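Local structure of peroxisomal catalase A (1A4E) at residues T188-R193 / K226-E231; V262-M267 / R294-I299; E313-A318 / P357-Y362. The protein probably breaks down the hydrogen peroxide made by peroxisomal oxidases into water and oxygen, working as a heme-dependent homotetramer. All blocks are in the same frame, centred on the assembly; numbering follows the deposited sequence.

Contact 1: residues T188-R193 / K226-E231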
loop_
_atom_site.group_PDB
_atom_site.type_symbol
_atom_site.label_atom_id
_atom_site.label_comp_id
_atom_site.label_asym_id
_atom_site.label_seq_id
_atom_site.Cartn_x
_atom_site.Cartn_y
_atom_site.Cartn_z
ATOM N N THR B 188 11.621 4.207 34.698
ATOM C CA THR B 188 12.644 3.329 34.139
ATOM C C THR B 188 12.642 1.975 34.877
ATOM O O THR B 188 13.486 1.750 35.744
ATOM C CB THR B 188 14.052 4.014 34.235
ATOM O OG1 THR B 188 14.240 4.388 35.592
ATOM C CG2 THR B 188 14.198 5.233 33.341
ATOM N N PRO B 189 11.732 1.017 34.588
ATOM C CA PRO B 189 11.679 -0.307 35.208
ATOM C C PRO B 189 12.953 -1.103 34.982
ATOM O O PRO B 189 13.665 -0.880 34.003
ATOM C CB PRO B 189 10.490 -0.997 34.589
ATOM C CG PRO B 189 9.675 0.125 34.021
ATOM C CD PRO B 189 10.729 1.094 33.533
ATOM N N ALA B 190 13.257 -2.046 35.874
ATOM C CA ALA B 190 14.448 -2.885 35.748
ATOM C C ALA B 190 14.339 -3.881 34.598
ATOM O O ALA B 190 15.335 -4.332 34.027
ATOM C CB ALA B 190 14.671 -3.666 37.032
ATOM N N ASN B 191 13.073 -4.207 34.314
ATOM C CA ASN B 191 12.660 -5.083 33.239
ATOM C C ASN B 191 11.136 -5.150 33.183
ATOM O O ASN B 191 10.446 -4.552 34.018
ATOM C CB ASN B 191 13.238 -6.475 33.456
ATOM C CG ASN B 191 12.951 -7.105 34.807
ATOM O OD1 ASN B 191 11.823 -7.433 35.148
ATOM N ND2 ASN B 191 13.981 -7.285 35.617
ATOM N N TYR B 192 10.582 -5.876 32.199
ATOM C CA TYR B 192 9.139 -6.017 32.029
ATOM C C TYR B 192 8.441 -6.889 33.065
ATOM O O TYR B 192 7.233 -6.773 33.285
ATOM C CB TYR B 192 8.846 -6.578 30.637
ATOM C CG TYR B 192 9.199 -5.620 29.506
ATOM C CD1 TYR B 192 8.801 -4.282 29.583
ATOM C CD2 TYR B 192 9.918 -6.079 28.394
ATOM C CE1 TYR B 192 9.120 -3.398 28.559
ATOM C CE2 TYR B 192 10.242 -5.192 27.366
ATOM C CZ TYR B 192 9.843 -3.856 27.459
ATOM O OH TYR B 192 10.164 -2.959 26.457
ATOM N N ARG B 193 9.215 -7.761 33.716
ATOM C CA ARG B 193 8.703 -8.640 34.760
ATOM C C ARG B 193 8.553 -7.924 36.097
ATOM O O ARG B 193 7.963 -8.453 37.031
ATOM C CB ARG B 193 9.651 -9.810 34.927
ATOM C CG ARG B 193 9.764 -10.646 33.665
ATOM C CD ARG B 193 11.116 -11.321 33.552
ATOM N NE ARG B 193 11.432 -12.103 34.726
ATOM C CZ ARG B 193 12.574 -11.950 35.399
ATOM N NH1 ARG B 193 13.503 -11.076 35.039
ATOM N NH2 ARG B 193 12.764 -12.675 36.486
ATOM N N LYS B 226 10.713 -3.309 40.710
ATOM C CA LYS B 226 12.147 -3.126 40.735
ATOM C C LYS B 226 12.427 -2.142 39.611
ATOM O O LYS B 226 11.912 -2.266 38.500
ATOM C CB LYS B 226 12.838 -4.468 40.499
ATOM C CG LYS B 226 14.342 -4.418 40.711
ATOM C CD LYS B 226 14.960 -5.727 40.245
ATOM C CE LYS B 226 16.405 -5.471 39.810
ATOM N NZ LYS B 226 16.867 -6.522 38.914
ATOM N N ASN B 227 13.212 -1.116 39.955
ATOM C CA ASN B 227 13.542 -0.017 39.063
ATOM C C ASN B 227 15.038 0.245 38.974
ATOM O O ASN B 227 15.860 -0.222 39.766
ATOM C CB ASN B 227 12.896 1.287 39.527
ATOM C CG ASN B 227 11.388 1.254 39.650
ATOM O OD1 ASN B 227 10.674 0.839 38.741
ATOM N ND2 ASN B 227 10.872 1.714 40.783
ATOM N N LEU B 228 15.356 1.024 37.943
ATOM C CA LEU B 228 16.697 1.503 37.708
ATOM C C LEU B 228 16.726 3.000 37.998
ATOM O O LEU B 228 15.696 3.690 38.008
ATOM C CB LEU B 228 17.111 1.286 36.253
ATOM C CG LEU B 228 17.143 -0.119 35.669
ATOM C CD1 LEU B 228 17.492 -0.026 34.197
ATOM C CD2 LEU B 228 18.145 -0.985 36.416
ATOM N N THR B 229 17.938 3.491 38.287
ATOM C CA THR B 229 18.150 4.929 38.386
ATOM C C THR B 229 18.457 5.388 36.967
ATOM O O THR B 229 18.847 4.569 36.127
ATOM C CB THR B 229 19.331 5.272 39.334
ATOM O OG1 THR B 229 20.510 4.645 38.850
ATOM C CG2 THR B 229 19.037 4.828 40.757
ATOM N N ILE B 230 18.310 6.675 36.648
ATOM C CA ILE B 230 18.528 7.125 35.283
ATOM C C ILE B 230 19.972 6.950 34.819
ATOM O O ILE B 230 20.205 6.804 33.622
ATOM C CB ILE B 230 18.029 8.611 35.184
ATOM C CG1 ILE B 230 18.079 9.076 33.728
ATOM C CG2 ILE B 230 18.859 9.525 36.073
ATOM C CD1 ILE B 230 17.241 8.243 32.724
ATOM N N GLU B 231 20.936 6.878 35.747
ATOM C CA GLU B 231 22.338 6.651 35.408
ATOM C C GLU B 231 22.558 5.212 34.958
ATOM O O GLU B 231 23.271 4.967 33.980
ATOM C CB GLU B 231 23.275 6.894 36.593
ATOM C CG GLU B 231 23.277 8.305 37.177
ATOM C CD GLU B 231 22.291 8.590 38.312
ATOM O OE1 GLU B 231 21.477 7.735 38.678
ATOM O OE2 GLU B 231 22.356 9.698 38.846
#
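The hydroxyl of Thr-188 gives its proton to the carbonyl of Leu-228, with OG1 2.9 Å from O, and approaches from above the carbonyl plane, 53° out of it. What brings it there is the first torsion of Thr-188: OG1 sits between the backbone N and the carbonyl carbon (chi1 54°), which turns the hydroxyl to Leu-228 and leaves the methyl CG2 to face Ile-230, whose CD1 lies 4.3 Å away. Asp-185 O lies near the same OG1 as a second, weak acceptor that can at most share the one hydrogen.

Two backbone bonds fix the register around Pro-189 and Asn-227, which form a single bridge. Leu-228 N donates to Thr-188 O at 3.0 Å, and Ala-190 N donates to Lys-226 O, also at 3.0 Å. The two bonds flank Pro-189, whose own N has no hydrogen and is not called on.

Round Ala-190 the side chains add apolar cover to the backbone bond. The Lys-226 chain, extended beyond CG, runs alongside the Ala-190 methyl, every carbon from CB to CE lying within about 4 Å of it and CE coming to 3.7 Å from Ala-190 CB. Leu-228 lies against the Pro-189 to Ala-190 backbone, its CG 3.9 Å from Ala-190 CA, and also packs on Ile-236 of helix 230-239. Thr-229 is the N-cap of that helix, and Ile-230 in its first turn rests against helix 445-457.

The loop after helix 176-182 is thus joined to the lead-in of helix 230-239. Threonine and backbone groups provide the polar fastening, while lysine contributes its methylenes; the contact therefore depends on directed hydrogen bonds and apolar cover, without an ion pair between the two segments.

Contact 2: residues V262-M267 / R294-I299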
loop_
_atom_site.group_PDB
_atom_site.type_symbol
_atom_site.label_atom_id
_atom_site.label_comp_id
_atom_site.label_asym_id
_atom_site.label_seq_id
_atom_site.Cartn_x
_atom_site.Cartn_y
_atom_site.Cartn_z
ATOM N N VAL B 262 -4.176 -10.327 38.800
ATOM C CA VAL B 262 -5.142 -9.371 38.295
ATOM C C VAL B 262 -6.190 -9.053 39.359
ATOM O O VAL B 262 -6.788 -9.940 39.963
ATOM C CB VAL B 262 -5.808 -9.963 37.025
ATOM C CG1 VAL B 262 -6.777 -8.961 36.418
ATOM C CG2 VAL B 262 -4.746 -10.303 35.998
ATOM N N TYR B 263 -6.428 -7.765 39.585
ATOM C CA TYR B 263 -7.411 -7.272 40.539
ATOM C C TYR B 263 -8.275 -6.233 39.854
ATOM O O TYR B 263 -7.893 -5.701 38.814
ATOM C CB TYR B 263 -6.805 -6.547 41.737
ATOM C CG TYR B 263 -5.831 -7.335 42.587
ATOM C CD1 TYR B 263 -4.465 -7.317 42.278
ATOM C CD2 TYR B 263 -6.298 -8.061 43.682
ATOM C CE1 TYR B 263 -3.566 -8.037 43.065
ATOM C CE2 TYR B 263 -5.403 -8.785 44.472
ATOM C CZ TYR B 263 -4.044 -8.770 44.151
ATOM O OH TYR B 263 -3.166 -9.503 44.915
ATOM N N ILE B 264 -9.452 -5.941 40.418
ATOM C CA ILE B 264 -10.290 -4.863 39.926
ATOM C C ILE B 264 -10.819 -4.021 41.087
ATOM O O ILE B 264 -10.885 -4.461 42.235
ATOM C CB ILE B 264 -11.526 -5.367 39.113
ATOM C CG1 ILE B 264 -12.391 -6.313 39.940
ATOM C CG2 ILE B 264 -11.026 -6.015 37.823
ATOM C CD1 ILE B 264 -13.723 -6.671 39.257
ATOM N N GLN B 265 -11.163 -2.771 40.771
ATOM C CA GLN B 265 -11.859 -1.872 41.675
ATOM C C GLN B 265 -13.210 -1.668 41.018
ATOM O O GLN B 265 -13.289 -1.374 39.823
ATOM C CB GLN B 265 -11.206 -0.517 41.777
ATOM C CG GLN B 265 -9.919 -0.469 42.562
ATOM C CD GLN B 265 -9.301 0.914 42.466
ATOM O OE1 GLN B 265 -8.936 1.334 41.373
ATOM N NE2 GLN B 265 -9.176 1.673 43.559
ATOM N N THR B 266 -14.294 -1.885 41.761
ATOM C CA THR B 266 -15.616 -1.656 41.225
ATOM C C THR B 266 -16.281 -0.479 41.914
ATOM O O THR B 266 -15.880 -0.040 42.993
ATOM C CB THR B 266 -16.482 -2.911 41.374
ATOM O OG1 THR B 266 -16.472 -3.304 42.734
ATOM C CG2 THR B 266 -15.974 -4.027 40.496
ATOM N N MET B 267 -17.323 0.019 41.253
ATOM C CA MET B 267 -18.021 1.217 41.673
ATOM C C MET B 267 -19.367 1.275 40.974
ATOM O O MET B 267 -19.467 0.938 39.798
ATOM C CB MET B 267 -17.171 2.419 41.286
ATOM C CG MET B 267 -17.702 3.717 41.789
ATOM S SD MET B 267 -16.818 5.133 41.127
ATOM C CE MET B 267 -15.310 4.968 42.028
ATOM N N ARG B 294 -10.181 -6.124 44.464
ATOM C CA ARG B 294 -10.827 -7.423 44.525
ATOM C C ARG B 294 -10.077 -8.346 43.574
ATOM O O ARG B 294 -9.802 -7.948 42.439
ATOM C CB ARG B 294 -12.272 -7.242 44.112
ATOM C CG ARG B 294 -13.035 -8.547 44.074
ATOM C CD ARG B 294 -14.497 -8.322 43.781
ATOM N NE ARG B 294 -15.116 -9.619 43.608
ATOM C CZ ARG B 294 -16.423 -9.748 43.440
ATOM N NH1 ARG B 294 -17.239 -8.702 43.429
ATOM N NH2 ARG B 294 -16.934 -10.960 43.272
ATOM N N ARG B 295 -9.720 -9.571 43.973
ATOM C CA ARG B 295 -8.925 -10.441 43.114
ATOM C C ARG B 295 -9.718 -11.217 42.068
ATOM O O ARG B 295 -10.828 -11.684 42.304
ATOM C CB ARG B 295 -8.127 -11.395 44.008
ATOM C CG ARG B 295 -7.056 -12.212 43.280
ATOM C CD ARG B 295 -6.014 -12.821 44.206
ATOM N NE ARG B 295 -6.614 -13.317 45.433
ATOM C CZ ARG B 295 -6.877 -14.600 45.645
ATOM N NH1 ARG B 295 -6.603 -15.541 44.748
ATOM N NH2 ARG B 295 -7.484 -14.935 46.771
ATOM N N VAL B 296 -9.131 -11.327 40.867
ATOM C CA VAL B 296 -9.753 -11.997 39.738
ATOM C C VAL B 296 -8.987 -13.248 39.325
ATOM O O VAL B 296 -9.568 -14.334 39.289
ATOM C CB VAL B 296 -9.843 -11.043 38.532
ATOM C CG1 VAL B 296 -10.611 -11.729 37.402
ATOM C CG2 VAL B 296 -10.554 -9.760 38.921
ATOM N N GLY B 297 -7.697 -13.123 38.991
ATOM C CA GLY B 297 -6.938 -14.272 38.529
ATOM C C GLY B 297 -5.471 -13.998 38.273
ATOM O O GLY B 297 -4.906 -13.085 38.860
ATOM N N LYS B 298 -4.834 -14.778 37.390
ATOM C CA LYS B 298 -3.399 -14.668 37.124
ATOM C C LYS B 298 -3.061 -14.612 35.647
ATOM O O LYS B 298 -3.748 -15.221 34.830
ATOM C CB LYS B 298 -2.590 -15.861 37.622
ATOM C CG LYS B 298 -2.883 -16.404 38.998
ATOM C CD LYS B 298 -1.597 -16.616 39.795
ATOM C CE LYS B 298 -0.924 -15.282 40.125
ATOM N NZ LYS B 298 -0.118 -15.397 41.325
ATOM N N ILE B 299 -1.986 -13.906 35.293
ATOM C CA ILE B 299 -1.440 -13.969 33.950
ATOM C C ILE B 299 -0.037 -14.550 34.129
ATOM O O ILE B 299 0.775 -13.992 34.863
ATOM C CB ILE B 299 -1.385 -12.555 33.314
ATOM C CG1 ILE B 299 -2.812 -12.090 33.012
ATOM C CG2 ILE B 299 -0.522 -12.573 32.043
ATOM C CD1 ILE B 299 -2.915 -10.652 32.470
#
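Val-262 lies opposite both Val-296 and Gly-297 in a classic beta bulge, within the antiparallel pairing of strands 259-267 and 294-303 in the catalase beta-barrel. Val-262 O receives Val-296 N at 2.9 Å and, more weakly, Gly-297 N at 3.5 Å. The extra residue shifts the register by one. Next to the bulge, Ile-264 and Arg-294 pair regularly, each N bonded to the other's O at 2.9 Å.

On the face of Val-262 and Ile-264, Gly-297 sets no side chain beside Val-262, whose CG2 branch instead fits against CG1 and CD1 of Ile-299. Ile-264 CG2 meets Val-296 CG2 at 3.9 Å, the two side chains crossing at about a right angle. Phe-66 of strand 59-68 packs against Val-262, Val-296 and Ile-299.

Tyr-263 and Arg-295 occupy the other face. With CG anti to its carbonyl carbon (chi1 -59°), the tyrosine lays its CD2-CE2 side across the arginine stem; ring and guanidinium planes are 75° apart, and the charged end pairs with Asp-70. Arg-294, on the face of Ile-264, extends its chain to Asp-74. Beside the Tyr-263 and Arg-295 pair, Tyr-263 CA makes a bent CA-H...O contact with Arg-294 O, 3.1 Å away.

Contact 3: residues E313-A318 / P357-Y362. With HEM (protoporphyrin IX containing Fe), chain I.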
loop_
_atom_site.group_PDB
_atom_site.type_symbol
_atom_site.label_atom_id
_atom_site.label_comp_id
_atom_site.label_asym_id
_atom_site.label_seq_id
_atom_site.Cartn_x
_atom_site.Cartn_y
_atom_site.Cartn_z
ATOM N N GLU B 313 5.649 -8.497 15.946
ATOM C CA GLU B 313 5.598 -7.316 15.109
ATOM C C GLU B 313 4.294 -7.235 14.323
ATOM O O GLU B 313 3.742 -6.149 14.145
ATOM C CB GLU B 313 6.809 -7.337 14.181
ATOM C CG GLU B 313 7.040 -6.029 13.428
ATOM C CD GLU B 313 7.311 -4.795 14.287
ATOM O OE1 GLU B 313 7.817 -4.894 15.404
ATOM O OE2 GLU B 313 7.036 -3.703 13.811
ATOM N N GLN B 314 3.757 -8.375 13.882
ATOM C CA GLN B 314 2.480 -8.380 13.191
ATOM C C GLN B 314 1.257 -8.415 14.111
ATOM O O GLN B 314 0.116 -8.388 13.638
ATOM C CB GLN B 314 2.418 -9.567 12.249
ATOM C CG GLN B 314 3.297 -9.370 11.028
ATOM C CD GLN B 314 2.946 -10.313 9.891
ATOM O OE1 GLN B 314 2.739 -9.893 8.750
ATOM N NE2 GLN B 314 2.858 -11.612 10.161
ATOM N N ALA B 315 1.468 -8.455 15.434
ATOM C CA ALA B 315 0.375 -8.506 16.390
ATOM C C ALA B 315 -0.371 -7.183 16.434
ATOM O O ALA B 315 0.221 -6.106 16.436
ATOM C CB ALA B 315 0.913 -8.804 17.772
ATOM N N ALA B 316 -1.697 -7.299 16.451
ATOM C CA ALA B 316 -2.590 -6.153 16.448
ATOM C C ALA B 316 -3.461 -6.158 17.691
ATOM O O ALA B 316 -4.219 -7.093 17.924
ATOM C CB ALA B 316 -3.494 -6.201 15.237
ATOM N N PHE B 317 -3.358 -5.094 18.485
ATOM C CA PHE B 317 -4.092 -4.936 19.739
ATOM C C PHE B 317 -4.983 -3.705 19.645
ATOM O O PHE B 317 -4.531 -2.651 19.190
ATOM C CB PHE B 317 -3.147 -4.738 20.914
ATOM C CG PHE B 317 -2.183 -5.883 21.168
ATOM C CD1 PHE B 317 -2.548 -6.936 22.010
ATOM C CD2 PHE B 317 -0.929 -5.882 20.559
ATOM C CE1 PHE B 317 -1.658 -7.984 22.236
ATOM C CE2 PHE B 317 -0.046 -6.936 20.792
ATOM C CZ PHE B 317 -0.407 -7.987 21.629
ATOM N N ALA B 318 -6.248 -3.825 20.074
ATOM C CA ALA B 318 -7.222 -2.741 19.991
ATOM C C ALA B 318 -8.218 -2.776 21.147
ATOM O O ALA B 318 -8.740 -3.849 21.461
ATOM C CB ALA B 318 -8.007 -2.842 18.689
ATOM N N PRO B 357 -2.164 -15.159 11.713
ATOM C CA PRO B 357 -2.360 -16.144 12.776
ATOM C C PRO B 357 -2.480 -15.644 14.219
ATOM O O PRO B 357 -3.427 -16.021 14.910
ATOM C CB PRO B 357 -1.204 -17.093 12.555
ATOM C CG PRO B 357 -1.157 -17.160 11.056
ATOM C CD PRO B 357 -1.278 -15.698 10.685
ATOM N N VAL B 358 -1.584 -14.756 14.684
ATOM C CA VAL B 358 -1.676 -14.210 16.038
ATOM C C VAL B 358 -2.871 -13.299 16.259
ATOM O O VAL B 358 -3.278 -13.122 17.403
ATOM C CB VAL B 358 -0.407 -13.402 16.460
ATOM C CG1 VAL B 358 0.641 -14.425 16.802
ATOM C CG2 VAL B 358 0.094 -12.426 15.388
ATOM N N ASN B 359 -3.445 -12.690 15.209
ATOM C CA ASN B 359 -4.639 -11.855 15.347
ATOM C C ASN B 359 -5.946 -12.594 15.110
ATOM O O ASN B 359 -7.031 -12.071 15.348
ATOM C CB ASN B 359 -4.555 -10.688 14.379
ATOM C CG ASN B 359 -3.335 -9.860 14.699
ATOM O OD1 ASN B 359 -2.887 -9.807 15.847
ATOM N ND2 ASN B 359 -2.758 -9.226 13.683
ATOM N N CYS B 360 -5.838 -13.830 14.626
ATOM C CA CYS B 360 -6.987 -14.660 14.325
ATOM C C CYS B 360 -7.681 -15.102 15.623
ATOM O O CYS B 360 -7.017 -15.522 16.576
ATOM C CB CYS B 360 -6.476 -15.845 13.491
ATOM S SG CYS B 360 -7.758 -16.997 12.951
ATOM N N PRO B 361 -9.011 -14.957 15.738
ATOM C CA PRO B 361 -9.796 -15.458 16.865
ATOM C C PRO B 361 -9.922 -16.972 16.833
ATOM O O PRO B 361 -10.986 -17.469 16.470
ATOM C CB PRO B 361 -11.102 -14.721 16.709
ATOM C CG PRO B 361 -11.248 -14.588 15.204
ATOM C CD PRO B 361 -9.841 -14.167 14.826
ATOM N N TYR B 362 -8.901 -17.744 17.228
ATOM C CA TYR B 362 -8.977 -19.179 16.997
ATOM C C TYR B 362 -10.026 -19.922 17.815
ATOM O O TYR B 362 -10.549 -20.939 17.357
ATOM C CB TYR B 362 -7.573 -19.804 17.204
ATOM C CG TYR B 362 -7.077 -20.112 18.610
ATOM C CD1 TYR B 362 -7.570 -21.236 19.293
ATOM C CD2 TYR B 362 -6.119 -19.292 19.211
ATOM C CE1 TYR B 362 -7.123 -21.539 20.575
ATOM C CE2 TYR B 362 -5.659 -19.596 20.496
ATOM C CZ TYR B 362 -6.172 -20.714 21.168
ATOM O OH TYR B 362 -5.746 -21.015 22.444
HETATM C CHA HEM I . -0.490 1.793 20.793
HETATM C CHB HEM I . -3.489 5.382 19.726
HETATM C CHC HEM I . -3.923 6.374 24.389
HETATM C CHD HEM I . -1.792 2.186 25.417
HETATM C C1A HEM I . -1.143 2.791 20.091
HETATM C C2A HEM I . -1.279 2.807 18.648
HETATM C C3A HEM I . -2.194 3.762 18.351
HETATM C C4A HEM I . -2.586 4.353 19.608
HETATM C CMA HEM I . -2.775 4.112 16.989
HETATM C CAA HEM I . -0.591 1.872 17.670
HETATM C CBA HEM I . -1.576 0.811 17.231
HETATM C CGA HEM I . -1.035 -0.186 16.230
HETATM O O1A HEM I . -0.445 0.193 15.222
HETATM O O2A HEM I . -1.233 -1.367 16.467
HETATM C C1B HEM I . -3.893 5.950 20.914
HETATM C C2B HEM I . -4.756 7.104 20.998
HETATM C C3B HEM I . -4.804 7.467 22.325
HETATM C C4B HEM I . -3.978 6.490 23.019
HETATM C CMB HEM I . -5.421 7.743 19.784
HETATM C CAB HEM I . -5.464 8.529 22.955
HETATM C CBB HEM I . -6.508 9.404 22.399
HETATM C C1C HEM I . -3.403 5.302 25.085
HETATM C C2C HEM I . -3.644 5.064 26.490
HETATM C C3C HEM I . -3.102 3.846 26.780
HETATM C C4C HEM I . -2.521 3.357 25.543
HETATM C CMC HEM I . -4.416 6.006 27.411
HETATM C CAC HEM I . -3.135 3.156 27.983
HETATM C CBC HEM I . -4.363 2.772 28.645
HETATM C C1D HEM I . -1.229 1.720 24.244
HETATM C C2D HEM I . -0.450 0.513 24.134
HETATM C C3D HEM I . -0.064 0.426 22.843
HETATM C C4D HEM I . -0.613 1.564 22.157
HETATM C CMD HEM I . -0.138 -0.485 25.241
HETATM C CAD HEM I . 0.828 -0.640 22.238
HETATM C CBD HEM I . 0.095 -1.851 21.708
HETATM C CGD HEM I . 1.089 -2.873 21.187
HETATM O O1D HEM I . 1.909 -3.351 21.958
HETATM O O2D HEM I . 1.063 -3.193 20.005
HETATM N NA HEM I . -1.973 3.730 20.676
HETATM N NB HEM I . -3.439 5.561 22.153
HETATM N NC HEM I . -2.756 4.235 24.499
HETATM N ND HEM I . -1.340 2.356 23.021
HETATM FE FE HEM I . -2.339 3.991 22.591
#
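Asn-359 turns its amide to the backbone of 313-318 and uses both ends of it: OD1 accepts from Ala-316 N at 2.8 Å, and ND2 donates to Gln-314 O at 3.0 Å. CG stands anti to the carbonyl carbon of Asn-359 (chi1 -61°), a setting that carries the amide against the loop. The Ala-316 methyl packs on this group, its CB 3.5 Å from ND2, while Val-358 CG2 lies 4.1 Å from Ala-315 CA.

In the next shell, Phe-353 O takes a weak hydrogen bond from the same ND2, and Tyr-118 OH bonds to Val-358 O. Arg-348 reaches the carbonyls of Glu-313 and Ala-315, and Gln-314 NE2 donates to Asn-377 O of a second subunit. Further along the loop, Phe-317 belongs to the heme pocket; its CD2 is 3.4 Å from propionate oxygen O2D of the heme.

Replacing Asn-359 by an alanine would probably leave Ala-316 N and Gln-314 O without these mates and the Ala-316 methyl without its flat partner. The neutral amide thus satisfies one N-H and one C=O of the buried backbone, while the charged Arg-348 takes neighbouring carbonyls.

The three contacts follow one another along the chain, each closing its own loop before the next opens; none nest or cross. Contact 1 closes first, spanning 32 residues that include strands 197-198, 203-206 and 212-221, and ties the loop after helix 176-182 to the start of helix 230-239. Contact 2 then pairs two strands of the antiparallel sheet across a connection holding helix 269-274. Contact 3 comes last, enclosing strand 326-328 and helix 332-348, the helix that carries the heme-iron ligand Tyr-341. Contacts 1 and 3 lie on opposite sides of the chain's centre, and no two contacts touch, their nearest atoms being about 9 to 11 Å apart.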